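Local coordinates for protein PA0821 (Pseudomonas aeruginosa, PDB 7DRG) that probably acts as the immunity protein (antitoxin) that neutralises a putative VRR-NUC nuclease effector of the type VI secretion system, at residues R41-K47 against D142-F148; L58-E64 against D168-L173; S110-T114 against W125-I129; P175-G181 against S231-N237. All blocks are in the same frame, centred on the assembly; numbering follows the deposited sequence.

From the N terminus, strand 34-46 supplies the first half of contact 1, and helix 52-69, next in the chain, the first half of contact 2. The hairpin of contact 3 then closes on itself, nested inside the loops of both. Contact 1 closes when strand 144-151 returns to pair with strand 34-46. Contact 2 closes after it, at helix 161-173, so the two cross. Contact 4 follows in series, joining 175-181 to 231-237. Strands 126-131 and 144-151 are neighbours, as are 34-46 and 177-180, so contacts 3, 1 and 4 form a run of antiparallel pairings. The helices of contact 2 pack over the run through F62 and F169.

Contact 1 (R41-K47 against D142-F148); sequences RGTLYFK and DLSVLEF
T43 and E147 form a non-hydrogen-bonded pair of two antiparallel strands; their side chains lie side by side and point the same way. T43 OG1 donates to E147 OE1 at 2.6 Å, and E147 OE1 accepts through its anti lone pair. The R41 guanidinium crosses the same carboxylate with its plane turned 42° from it. OE1 sits over the guanidinium face, 3.5 Å from R41 NE, so this salt bridge is one of charge, with no N-H aimed at the oxygen. R41 NH1 bonds to N185. Further along this face Y45 and V145 run alongside each other, with Y45 CD2 3.6 Å from V145 CG2. The Y45 hydroxyl reaches Y179. On the other face F46 has its CG between its backbone N and carbonyl carbon (chi1 67°). This swings the ring over the partner strand, where S144 CB makes a CH-pi contact 4.0 Å from the ring centroid. Backbone bonds from G42 to F46 hold the register. At the end K47 NZ makes a salt bridge to D142 OD2, 3.1 Å, from above the carboxylate plane. The buried E147 OE1 thus receives a hydroxyl proton and lies near a positive charge, which would probably stabilise its ionised form.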
# COMPACT_ATOMS: atom_id res chain seq x y z
N ARG B 41 17.03 -0.03 -12.56
CA ARG B 41 16.80 -0.84 -13.75
C ARG B 41 16.59 0.04 -14.97
O ARG B 41 15.92 1.08 -14.89
CB ARG B 41 15.59 -1.76 -13.56
CG ARG B 41 15.41 -2.79 -14.68
CD ARG B 41 14.32 -3.80 -14.29
NE ARG B 41 12.97 -3.24 -14.37
CZ ARG B 41 11.90 -3.85 -13.85
NH1 ARG B 41 12.06 -4.99 -13.21
NH2 ARG B 41 10.70 -3.32 -13.96
N GLY B 42 17.16 -0.38 -16.09
CA GLY B 42 16.93 0.27 -17.37
C GLY B 42 16.24 -0.69 -18.32
O GLY B 42 16.52 -1.89 -18.32
N THR B 43 15.33 -0.15 -19.12
CA THR B 43 14.51 -0.92 -20.06
C THR B 43 14.59 -0.25 -21.43
O THR B 43 14.30 0.94 -21.55
CB THR B 43 13.06 -0.97 -19.59
OG1 THR B 43 13.00 -1.55 -18.29
CG2 THR B 43 12.20 -1.75 -20.56
N LEU B 44 14.98 -1.02 -22.45
CA LEU B 44 15.13 -0.50 -23.81
C LEU B 44 14.33 -1.39 -24.75
O LEU B 44 14.53 -2.60 -24.78
CB LEU B 44 16.61 -0.48 -24.23
CG LEU B 44 17.55 0.42 -23.42
CD1 LEU B 44 18.98 0.24 -23.89
CD2 LEU B 44 17.12 1.86 -23.54
N TYR B 45 13.41 -0.78 -25.50
CA TYR B 45 12.64 -1.47 -26.52
C TYR B 45 13.28 -1.17 -27.88
O TYR B 45 13.39 -0.01 -28.26
CB TYR B 45 11.18 -1.01 -26.52
CG TYR B 45 10.41 -1.18 -25.22
CD1 TYR B 45 10.54 -0.26 -24.18
CD2 TYR B 45 9.51 -2.24 -25.06
CE1 TYR B 45 9.81 -0.40 -23.00
CE2 TYR B 45 8.78 -2.38 -23.89
CZ TYR B 45 8.93 -1.46 -22.87
OH TYR B 45 8.19 -1.61 -21.71
N PHE B 46 13.67 -2.22 -28.61
CA PHE B 46 14.46 -2.02 -29.83
C PHE B 46 14.06 -3.04 -30.88
O PHE B 46 13.41 -4.04 -30.58
CB PHE B 46 15.97 -2.11 -29.55
CG PHE B 46 16.42 -3.49 -29.14
CD1 PHE B 46 16.26 -3.94 -27.84
CD2 PHE B 46 17.01 -4.35 -30.06
CE1 PHE B 46 16.66 -5.21 -27.46
CE2 PHE B 46 17.42 -5.62 -29.69
CZ PHE B 46 17.24 -6.05 -28.38
N LYS B 47 14.48 -2.80 -32.12
CA LYS B 47 14.11 -3.69 -33.22
C LYS B 47 15.34 -4.36 -33.83
O LYS B 47 16.49 -4.05 -33.49
CB LYS B 47 13.31 -2.94 -34.29
CG LYS B 47 11.98 -2.41 -33.75
CD LYS B 47 11.08 -1.88 -34.85
CE LYS B 47 9.79 -1.33 -34.27
NZ LYS B 47 8.86 -0.89 -35.35
N ASP B 142 7.50 -7.20 -33.79
CA ASP B 142 8.88 -6.84 -34.13
C ASP B 142 9.66 -6.16 -33.02
O ASP B 142 10.82 -5.79 -33.24
CB ASP B 142 8.90 -5.96 -35.39
CG ASP B 142 8.16 -4.64 -35.20
OD1 ASP B 142 7.59 -4.40 -34.12
OD2 ASP B 142 8.17 -3.82 -36.15
N LEU B 143 9.09 -5.99 -31.83
CA LEU B 143 9.73 -5.19 -30.79
C LEU B 143 10.36 -6.11 -29.75
O LEU B 143 9.67 -6.95 -29.15
CB LEU B 143 8.70 -4.26 -30.13
CG LEU B 143 9.30 -3.14 -29.28
CD1 LEU B 143 10.23 -2.28 -30.12
CD2 LEU B 143 8.16 -2.32 -28.67
N SER B 144 11.67 -5.97 -29.56
CA SER B 144 12.43 -6.72 -28.57
C SER B 144 12.77 -5.82 -27.38
O SER B 144 12.55 -4.60 -27.40
CB SER B 144 13.69 -7.30 -29.20
OG SER B 144 13.36 -8.20 -30.26
N VAL B 145 13.29 -6.43 -26.32
CA VAL B 145 13.52 -5.72 -25.06
C VAL B 145 14.86 -6.14 -24.47
O VAL B 145 15.18 -7.33 -24.42
CB VAL B 145 12.40 -6.00 -24.03
CG1 VAL B 145 12.74 -5.36 -22.69
CG2 VAL B 145 11.05 -5.49 -24.54
N LEU B 146 15.63 -5.15 -24.03
CA LEU B 146 16.78 -5.38 -23.16
C LEU B 146 16.50 -4.69 -21.83
O LEU B 146 16.20 -3.49 -21.81
CB LEU B 146 18.07 -4.81 -23.76
CG LEU B 146 19.28 -4.80 -22.82
CD1 LEU B 146 19.67 -6.20 -22.38
CD2 LEU B 146 20.48 -4.13 -23.49
N GLU B 147 16.60 -5.43 -20.73
CA GLU B 147 16.49 -4.86 -19.40
C GLU B 147 17.73 -5.22 -18.60
O GLU B 147 18.24 -6.34 -18.70
CB GLU B 147 15.26 -5.39 -18.64
CG GLU B 147 13.93 -4.96 -19.18
CD GLU B 147 12.85 -5.07 -18.13
OE1 GLU B 147 12.33 -4.01 -17.71
OE2 GLU B 147 12.52 -6.20 -17.70
N PHE B 148 18.21 -4.27 -17.81
CA PHE B 148 19.40 -4.54 -17.02
C PHE B 148 19.35 -3.69 -15.77
O PHE B 148 18.68 -2.66 -15.73
CB PHE B 148 20.68 -4.28 -17.83
CG PHE B 148 20.94 -2.83 -18.10
CD1 PHE B 148 20.21 -2.15 -19.06
CD2 PHE B 148 21.90 -2.14 -17.37
CE1 PHE B 148 20.45 -0.80 -19.30
CE2 PHE B 148 22.14 -0.79 -17.60
CZ PHE B 148 21.41 -0.12 -18.57

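Contact 2 (L58-E64 against D168-L173); sequences LCQCFDE and DFARRL
E64 and R172 reach for each other from opposite directions across two antiparallel helices. R172 NH1 and NH2 both grip the single oxygen E64 OE1, each at 2.7 Å, in a salt bridge. The oxygen lies in the guanidinium plane, while the carboxylate stands almost perpendicular to it, at 88°. NH1 also points at C61 SG, 3.6 Å away, in a bond of 153°. The R172 guanidinium is sandwiched: Q60 CG covers one face and D168 O the opposite one, which limits its rotation. The other carboxylate oxygen, E64 OE2, is 2.6 Å from D168 OD2. C61 also meets F169: its CB lies over the ring face, 3.7 Å from the centroid, and its sulfur approaches the ring obliquely, a Cys sulfur-aromatic contact. E64 OE1 lies at the edge of the same ring. L58 crosses L173 at about a right angle, CD2 to CD2 at 3.8 Å. The pairing joins helix 52-69 to helix 161-173; the axes of segments 58-64 and 168-173 approach to 9.9 Å, and both helices cover the strands of contact 1. In the next shell, D168 OD1 is held by R171 NH2 and by Q164. Beneath, F169 rests on L44, L146 and F148, and L58 on F46.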
# COMPACT_ATOMS: atom_id res chain seq x y z
N LEU B 58 24.39 -6.43 -28.91
CA LEU B 58 23.91 -6.93 -27.62
C LEU B 58 25.03 -7.61 -26.85
O LEU B 58 25.12 -7.50 -25.62
CB LEU B 58 22.75 -7.90 -27.85
CG LEU B 58 21.42 -7.26 -28.26
CD1 LEU B 58 20.45 -8.34 -28.75
CD2 LEU B 58 20.81 -6.50 -27.08
N CYS B 59 25.90 -8.33 -27.56
CA CYS B 59 27.02 -8.98 -26.89
C CYS B 59 28.02 -7.95 -26.38
O CYS B 59 28.63 -8.18 -25.33
CB CYS B 59 27.71 -9.95 -27.84
SG CYS B 59 26.70 -11.42 -28.12
N GLN B 60 28.20 -6.84 -27.10
CA GLN B 60 29.06 -5.78 -26.60
C GLN B 60 28.43 -5.11 -25.38
O GLN B 60 29.14 -4.77 -24.42
CB GLN B 60 29.35 -4.76 -27.71
CG GLN B 60 30.15 -3.53 -27.27
CD GLN B 60 31.58 -3.81 -26.84
OE1 GLN B 60 32.20 -4.78 -27.27
NE2 GLN B 60 32.11 -2.94 -25.98
N CYS B 61 27.10 -4.96 -25.38
CA CYS B 61 26.42 -4.48 -24.18
C CYS B 61 26.71 -5.40 -22.99
O CYS B 61 27.01 -4.93 -21.89
CB CYS B 61 24.91 -4.40 -24.41
SG CYS B 61 24.35 -3.16 -25.59
N PHE B 62 26.61 -6.72 -23.20
CA PHE B 62 26.85 -7.63 -22.10
C PHE B 62 28.29 -7.58 -21.63
O PHE B 62 28.55 -7.67 -20.42
CB PHE B 62 26.45 -9.06 -22.48
CG PHE B 62 26.53 -10.02 -21.33
CD1 PHE B 62 25.73 -9.85 -20.22
CD2 PHE B 62 27.42 -11.09 -21.35
CE1 PHE B 62 25.80 -10.71 -19.14
CE2 PHE B 62 27.49 -11.96 -20.27
CZ PHE B 62 26.67 -11.77 -19.17
N ASP B 63 29.25 -7.44 -22.55
CA ASP B 63 30.65 -7.31 -22.14
C ASP B 63 30.83 -6.13 -21.19
O ASP B 63 31.50 -6.23 -20.16
CB ASP B 63 31.56 -7.13 -23.35
CG ASP B 63 31.77 -8.40 -24.15
OD1 ASP B 63 31.51 -9.51 -23.63
OD2 ASP B 63 32.23 -8.28 -25.31
N GLU B 64 30.23 -4.99 -21.54
CA GLU B 64 30.28 -3.79 -20.70
C GLU B 64 29.65 -4.03 -19.34
O GLU B 64 30.19 -3.62 -18.30
CB GLU B 64 29.54 -2.65 -21.40
CG GLU B 64 30.37 -1.73 -22.21
CD GLU B 64 29.63 -0.45 -22.48
OE1 GLU B 64 28.78 -0.44 -23.40
OE2 GLU B 64 29.87 0.54 -21.75
N ASP B 168 25.48 4.09 -23.50
CA ASP B 168 26.22 3.23 -24.41
C ASP B 168 25.30 2.22 -25.09
O ASP B 168 25.44 1.97 -26.29
CB ASP B 168 27.34 2.49 -23.66
CG ASP B 168 28.54 3.38 -23.36
OD1 ASP B 168 28.53 4.55 -23.77
OD2 ASP B 168 29.49 2.91 -22.69
N PHE B 169 24.36 1.65 -24.34
CA PHE B 169 23.46 0.66 -24.92
C PHE B 169 22.50 1.32 -25.91
O PHE B 169 22.21 0.76 -26.97
CB PHE B 169 22.64 -0.06 -23.83
CG PHE B 169 23.45 -0.89 -22.87
CD1 PHE B 169 24.82 -1.01 -22.96
CD2 PHE B 169 22.80 -1.58 -21.85
CE1 PHE B 169 25.54 -1.77 -22.06
CE2 PHE B 169 23.51 -2.35 -20.94
CZ PHE B 169 24.87 -2.45 -21.05
N ALA B 170 21.99 2.50 -25.56
CA ALA B 170 21.11 3.22 -26.47
C ALA B 170 21.82 3.52 -27.78
O ALA B 170 21.24 3.38 -28.86
CB ALA B 170 20.63 4.52 -25.82
N ARG B 171 23.09 3.91 -27.68
CA ARG B 171 23.87 4.25 -28.86
C ARG B 171 24.00 3.06 -29.81
O ARG B 171 23.92 3.23 -31.04
CB ARG B 171 25.24 4.74 -28.40
CG ARG B 171 26.10 5.39 -29.45
CD ARG B 171 26.88 6.53 -28.82
NE ARG B 171 27.44 6.16 -27.51
CZ ARG B 171 27.73 7.05 -26.56
NH1 ARG B 171 27.52 8.34 -26.77
NH2 ARG B 171 28.24 6.64 -25.40
N ARG B 172 24.15 1.85 -29.28
CA ARG B 172 24.33 0.68 -30.16
C ARG B 172 23.01 0.08 -30.65
O ARG B 172 23.02 -0.49 -31.70
CB ARG B 172 24.90 -0.56 -29.47
CG ARG B 172 25.92 -0.34 -28.40
CD ARG B 172 26.79 -1.55 -28.21
NE ARG B 172 28.04 -1.08 -27.67
CZ ARG B 172 28.27 -0.92 -26.39
NH1 ARG B 172 27.34 -1.24 -25.52
NH2 ARG B 172 29.42 -0.46 -25.98
N LEU B 173 21.93 0.18 -29.86
CA LEU B 173 20.71 -0.52 -30.22
C LEU B 173 19.70 0.36 -30.92
O LEU B 173 18.72 -0.17 -31.47
CB LEU B 173 20.07 -1.13 -28.96
CG LEU B 173 20.94 -2.15 -28.22
CD1 LEU B 173 20.27 -2.59 -26.93
CD2 LEU B 173 21.24 -3.35 -29.11

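Contact 3 (S110-T114 against W125-I129); sequences SFCYT and WLFDI
F111 and Y113 pair with I129 and F127 through four backbone hydrogen bonds in an antiparallel hairpin whose strands run at 174°. The shortest is I129 N to F111 O, 2.7 Å. Between these pairs C112 faces D128 in a non-hydrogen-bonded pair, with CA atoms 4.2 Å apart. Both side chains trail back beside their own carbonyl carbons; for C112 the torsion is -177°, which carries SG to 3.7 Å from L126 CD1. The same sulfur is 3.8 Å from D128 OD2. L126 CD1 also lies 3.6 Å from Y113 O and 4.2 Å from T114 CG2, so this one methyl touches C112, Y113 and T114. The opposite face carries F111, Y113, F127 and I129. Y113 holds its ring edge toward F127 O, which lies near the ring plane. The F127 ring meets Y113 CD1 obliquely, CD1 to CD1 at 4.4 Å. Ring-to-ring contact across the pair is slight. F62 of helix 52-69 stacks on Y113 and also meets F127. Helix 96-101 covers F111 and Y113 through L96 and M99. W125 packs against F65 and L68 and stacks on H72. Strand 144-151 continues the sheet beside strand 126-131, and strand 75-77 lies beyond strand 109-114.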
# COMPACT_ATOMS: atom_id res chain seq x y z
N SER B 110 16.59 -15.45 -25.85
CA SER B 110 16.08 -15.52 -24.48
C SER B 110 17.28 -15.76 -23.56
O SER B 110 17.82 -16.87 -23.52
CB SER B 110 15.04 -16.63 -24.33
OG SER B 110 14.55 -16.69 -23.00
N PHE B 111 17.69 -14.71 -22.84
CA PHE B 111 18.84 -14.79 -21.94
C PHE B 111 18.55 -13.88 -20.76
O PHE B 111 18.42 -12.67 -20.93
CB PHE B 111 20.14 -14.35 -22.62
CG PHE B 111 20.50 -15.16 -23.83
CD1 PHE B 111 21.18 -16.36 -23.69
CD2 PHE B 111 20.19 -14.71 -25.10
CE1 PHE B 111 21.52 -17.10 -24.80
CE2 PHE B 111 20.52 -15.45 -26.22
CZ PHE B 111 21.19 -16.65 -26.07
N CYS B 112 18.49 -14.46 -19.56
CA CYS B 112 18.25 -13.68 -18.35
C CYS B 112 19.30 -14.04 -17.31
O CYS B 112 19.24 -15.11 -16.71
CB CYS B 112 16.85 -13.92 -17.82
SG CYS B 112 16.49 -12.89 -16.39
N TYR B 113 20.28 -13.15 -17.12
CA TYR B 113 21.30 -13.31 -16.10
C TYR B 113 20.83 -12.64 -14.82
O TYR B 113 20.43 -11.47 -14.84
CB TYR B 113 22.62 -12.69 -16.53
CG TYR B 113 23.29 -13.34 -17.72
CD1 TYR B 113 22.99 -12.94 -19.02
CD2 TYR B 113 24.25 -14.33 -17.54
CE1 TYR B 113 23.63 -13.52 -20.12
CE2 TYR B 113 24.90 -14.91 -18.63
CZ TYR B 113 24.57 -14.51 -19.91
OH TYR B 113 25.21 -15.08 -20.98
N THR B 114 20.89 -13.37 -13.71
CA THR B 114 20.44 -12.84 -12.42
C THR B 114 21.52 -13.06 -11.37
O THR B 114 22.50 -13.77 -11.58
CB THR B 114 19.13 -13.49 -11.96
OG1 THR B 114 19.36 -14.87 -11.62
CG2 THR B 114 18.06 -13.40 -13.03
N TRP B 125 21.27 -7.47 -9.59
CA TRP B 125 21.98 -7.42 -10.86
C TRP B 125 21.18 -8.21 -11.88
O TRP B 125 20.78 -9.35 -11.61
CB TRP B 125 23.38 -8.01 -10.75
CG TRP B 125 24.34 -7.28 -9.84
CD1 TRP B 125 24.56 -7.53 -8.52
CD2 TRP B 125 25.24 -6.23 -10.22
NE1 TRP B 125 25.54 -6.68 -8.04
CE2 TRP B 125 25.97 -5.88 -9.06
CE3 TRP B 125 25.50 -5.55 -11.41
CZ2 TRP B 125 26.93 -4.87 -9.06
CZ3 TRP B 125 26.46 -4.55 -11.41
CH2 TRP B 125 27.17 -4.22 -10.25
N LEU B 126 20.95 -7.62 -13.05
CA LEU B 126 20.12 -8.25 -14.08
C LEU B 126 20.63 -7.86 -15.45
O LEU B 126 21.02 -6.71 -15.68
CB LEU B 126 18.66 -7.81 -13.94
CG LEU B 126 17.72 -8.21 -15.07
CD1 LEU B 126 17.31 -9.66 -14.89
CD2 LEU B 126 16.50 -7.29 -15.14
N PHE B 127 20.62 -8.82 -16.38
CA PHE B 127 20.80 -8.52 -17.80
C PHE B 127 19.89 -9.48 -18.55
O PHE B 127 20.13 -10.69 -18.53
CB PHE B 127 22.26 -8.68 -18.23
CG PHE B 127 22.56 -8.15 -19.61
CD1 PHE B 127 22.43 -8.97 -20.73
CD2 PHE B 127 23.01 -6.85 -19.79
CE1 PHE B 127 22.73 -8.50 -22.00
CE2 PHE B 127 23.32 -6.38 -21.08
CZ PHE B 127 23.16 -7.19 -22.17
N ASP B 128 18.85 -8.95 -19.18
CA ASP B 128 17.76 -9.77 -19.72
C ASP B 128 17.51 -9.38 -21.16
O ASP B 128 17.09 -8.24 -21.43
CB ASP B 128 16.51 -9.57 -18.86
CG ASP B 128 15.36 -10.48 -19.24
OD1 ASP B 128 15.40 -11.16 -20.28
OD2 ASP B 128 14.38 -10.51 -18.46
N ILE B 129 17.72 -10.31 -22.09
CA ILE B 129 17.44 -10.10 -23.51
C ILE B 129 16.20 -10.90 -23.89
O ILE B 129 16.13 -12.11 -23.61
CB ILE B 129 18.61 -10.53 -24.40
CG1 ILE B 129 19.86 -9.69 -24.10
CG2 ILE B 129 18.22 -10.39 -25.88
CD1 ILE B 129 21.11 -10.31 -24.70

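Contact 4 (P175-G181 against S231-N237); sequences PEQGYAG and SWLTLLN
L235 meets P175 across an antiparallel strand pair that ends in a classic beta bulge, where W232 and L233 both face A180. L235 has the most surface buried here. With CG anti to the backbone N (chi1 -175°), its side chain runs toward P175 and Q177. CD1 meets P175 CG at 3.8 Å, with the two side chains crossing at about a right angle, and CD2 rests against Q177 CA at 3.7 Å. L235 N donates to G178 O at 2.9 Å. A180, on the same face, sets its methyl on L233, CB to CB at 3.8 Å, and exchanges backbone bonds with that residue in both directions. F166 of helix 161-173 covers A180 and L233. N237 comes third in buried area. It lies at the N-cap of the next helix, where its OD1 takes the backbone N of R240. Its amide crosses the E176 side chain with the two planes 69° apart. E176 OE1 stays 3.7 Å from N237 ND2. Water 1 joins the side chains instead: it accepts from N237 ND2 at 2.9 Å and donates weakly to E176 OE2 at 3.2 Å.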
# COMPACT_ATOMS: atom_id res chain seq x y z
N PRO B 175 17.20 2.35 -29.84
CA PRO B 175 15.89 1.85 -29.41
C PRO B 175 14.76 2.77 -29.83
O PRO B 175 14.95 3.95 -30.16
CB PRO B 175 16.01 1.82 -27.87
CG PRO B 175 17.49 1.96 -27.59
CD PRO B 175 18.03 2.78 -28.70
N GLU B 176 13.55 2.21 -29.80
CA GLU B 176 12.36 3.00 -30.08
C GLU B 176 11.98 3.88 -28.89
O GLU B 176 11.53 5.01 -29.06
CB GLU B 176 11.19 2.08 -30.44
CG GLU B 176 11.54 1.01 -31.46
CD GLU B 176 11.70 1.55 -32.86
OE1 GLU B 176 10.76 2.22 -33.33
OE2 GLU B 176 12.78 1.32 -33.47
N GLN B 177 12.16 3.35 -27.68
CA GLN B 177 11.74 4.01 -26.46
C GLN B 177 12.37 3.28 -25.30
O GLN B 177 12.87 2.16 -25.44
CB GLN B 177 10.21 4.02 -26.31
CG GLN B 177 9.61 2.63 -26.33
CD GLN B 177 8.10 2.64 -26.17
OE1 GLN B 177 7.58 3.15 -25.17
NE2 GLN B 177 7.39 2.08 -27.15
N GLY B 178 12.35 3.92 -24.14
CA GLY B 178 12.98 3.31 -22.98
C GLY B 178 12.95 4.24 -21.79
O GLY B 178 12.53 5.40 -21.88
N TYR B 179 13.40 3.70 -20.66
CA TYR B 179 13.40 4.44 -19.40
C TYR B 179 14.31 3.71 -18.42
O TYR B 179 14.60 2.52 -18.58
CB TYR B 179 11.99 4.59 -18.81
CG TYR B 179 11.16 3.34 -18.95
CD1 TYR B 179 11.27 2.29 -18.03
CD2 TYR B 179 10.28 3.19 -20.01
CE1 TYR B 179 10.52 1.13 -18.19
CE2 TYR B 179 9.53 2.03 -20.18
CZ TYR B 179 9.65 1.01 -19.26
OH TYR B 179 8.91 -0.12 -19.45
N ALA B 180 14.72 4.43 -17.38
CA ALA B 180 15.51 3.83 -16.32
C ALA B 180 15.22 4.55 -15.01
O ALA B 180 14.93 5.74 -15.00
CB ALA B 180 17.01 3.89 -16.60
N GLY B 181 15.31 3.80 -13.92
CA GLY B 181 15.07 4.36 -12.59
C GLY B 181 14.81 3.23 -11.62
O GLY B 181 15.17 2.09 -11.87
N SER B 231 11.00 8.42 -16.33
CA SER B 231 11.63 8.07 -15.06
C SER B 231 12.90 8.90 -14.95
O SER B 231 13.00 9.96 -15.58
CB SER B 231 11.88 6.55 -14.96
OG SER B 231 12.16 6.20 -13.61
N TRP B 232 13.86 8.43 -14.16
CA TRP B 232 15.12 9.16 -14.03
C TRP B 232 15.78 9.36 -15.39
O TRP B 232 16.24 10.46 -15.72
CB TRP B 232 16.07 8.43 -13.08
CG TRP B 232 17.37 9.16 -12.87
CD1 TRP B 232 17.52 10.49 -12.57
CD2 TRP B 232 18.69 8.61 -12.95
NE1 TRP B 232 18.86 10.79 -12.46
CE2 TRP B 232 19.60 9.66 -12.69
CE3 TRP B 232 19.20 7.34 -13.21
CZ2 TRP B 232 20.98 9.47 -12.68
CZ3 TRP B 232 20.57 7.15 -13.21
CH2 TRP B 232 21.45 8.21 -12.95
N LEU B 233 15.82 8.31 -16.20
CA LEU B 233 16.24 8.42 -17.58
C LEU B 233 15.05 8.08 -18.46
O LEU B 233 14.29 7.15 -18.16
CB LEU B 233 17.41 7.49 -17.89
CG LEU B 233 18.59 7.51 -16.91
CD1 LEU B 233 19.71 6.60 -17.39
CD2 LEU B 233 19.11 8.94 -16.72
N THR B 234 14.86 8.86 -19.52
CA THR B 234 13.78 8.65 -20.48
C THR B 234 14.37 8.70 -21.88
O THR B 234 15.06 9.67 -22.21
CB THR B 234 12.69 9.72 -20.32
OG1 THR B 234 12.28 9.76 -18.94
CG2 THR B 234 11.48 9.37 -21.18
N LEU B 235 14.11 7.68 -22.69
CA LEU B 235 14.66 7.58 -24.03
C LEU B 235 13.55 7.79 -25.06
O LEU B 235 12.54 7.09 -25.03
CB LEU B 235 15.36 6.23 -24.26
CG LEU B 235 16.08 6.07 -25.60
CD1 LEU B 235 17.23 5.12 -25.45
CD2 LEU B 235 15.14 5.53 -26.68
N LEU B 236 13.77 8.71 -25.99
CA LEU B 236 12.88 8.95 -27.12
C LEU B 236 13.66 8.77 -28.40
O LEU B 236 14.72 9.39 -28.56
CB LEU B 236 12.30 10.36 -27.09
CG LEU B 236 11.67 10.87 -25.79
CD1 LEU B 236 11.21 12.30 -25.99
CD2 LEU B 236 10.51 9.99 -25.35
N ASN B 237 13.15 7.96 -29.32
CA ASN B 237 13.75 7.96 -30.65
C ASN B 237 13.36 9.25 -31.38
O ASN B 237 12.55 10.04 -30.90
CB ASN B 237 13.37 6.71 -31.44
CG ASN B 237 11.89 6.65 -31.82
OD1 ASN B 237 11.06 7.38 -31.28
ND2 ASN B 237 11.56 5.74 -32.74
O HOH W 1 13.83 4.29 -33.83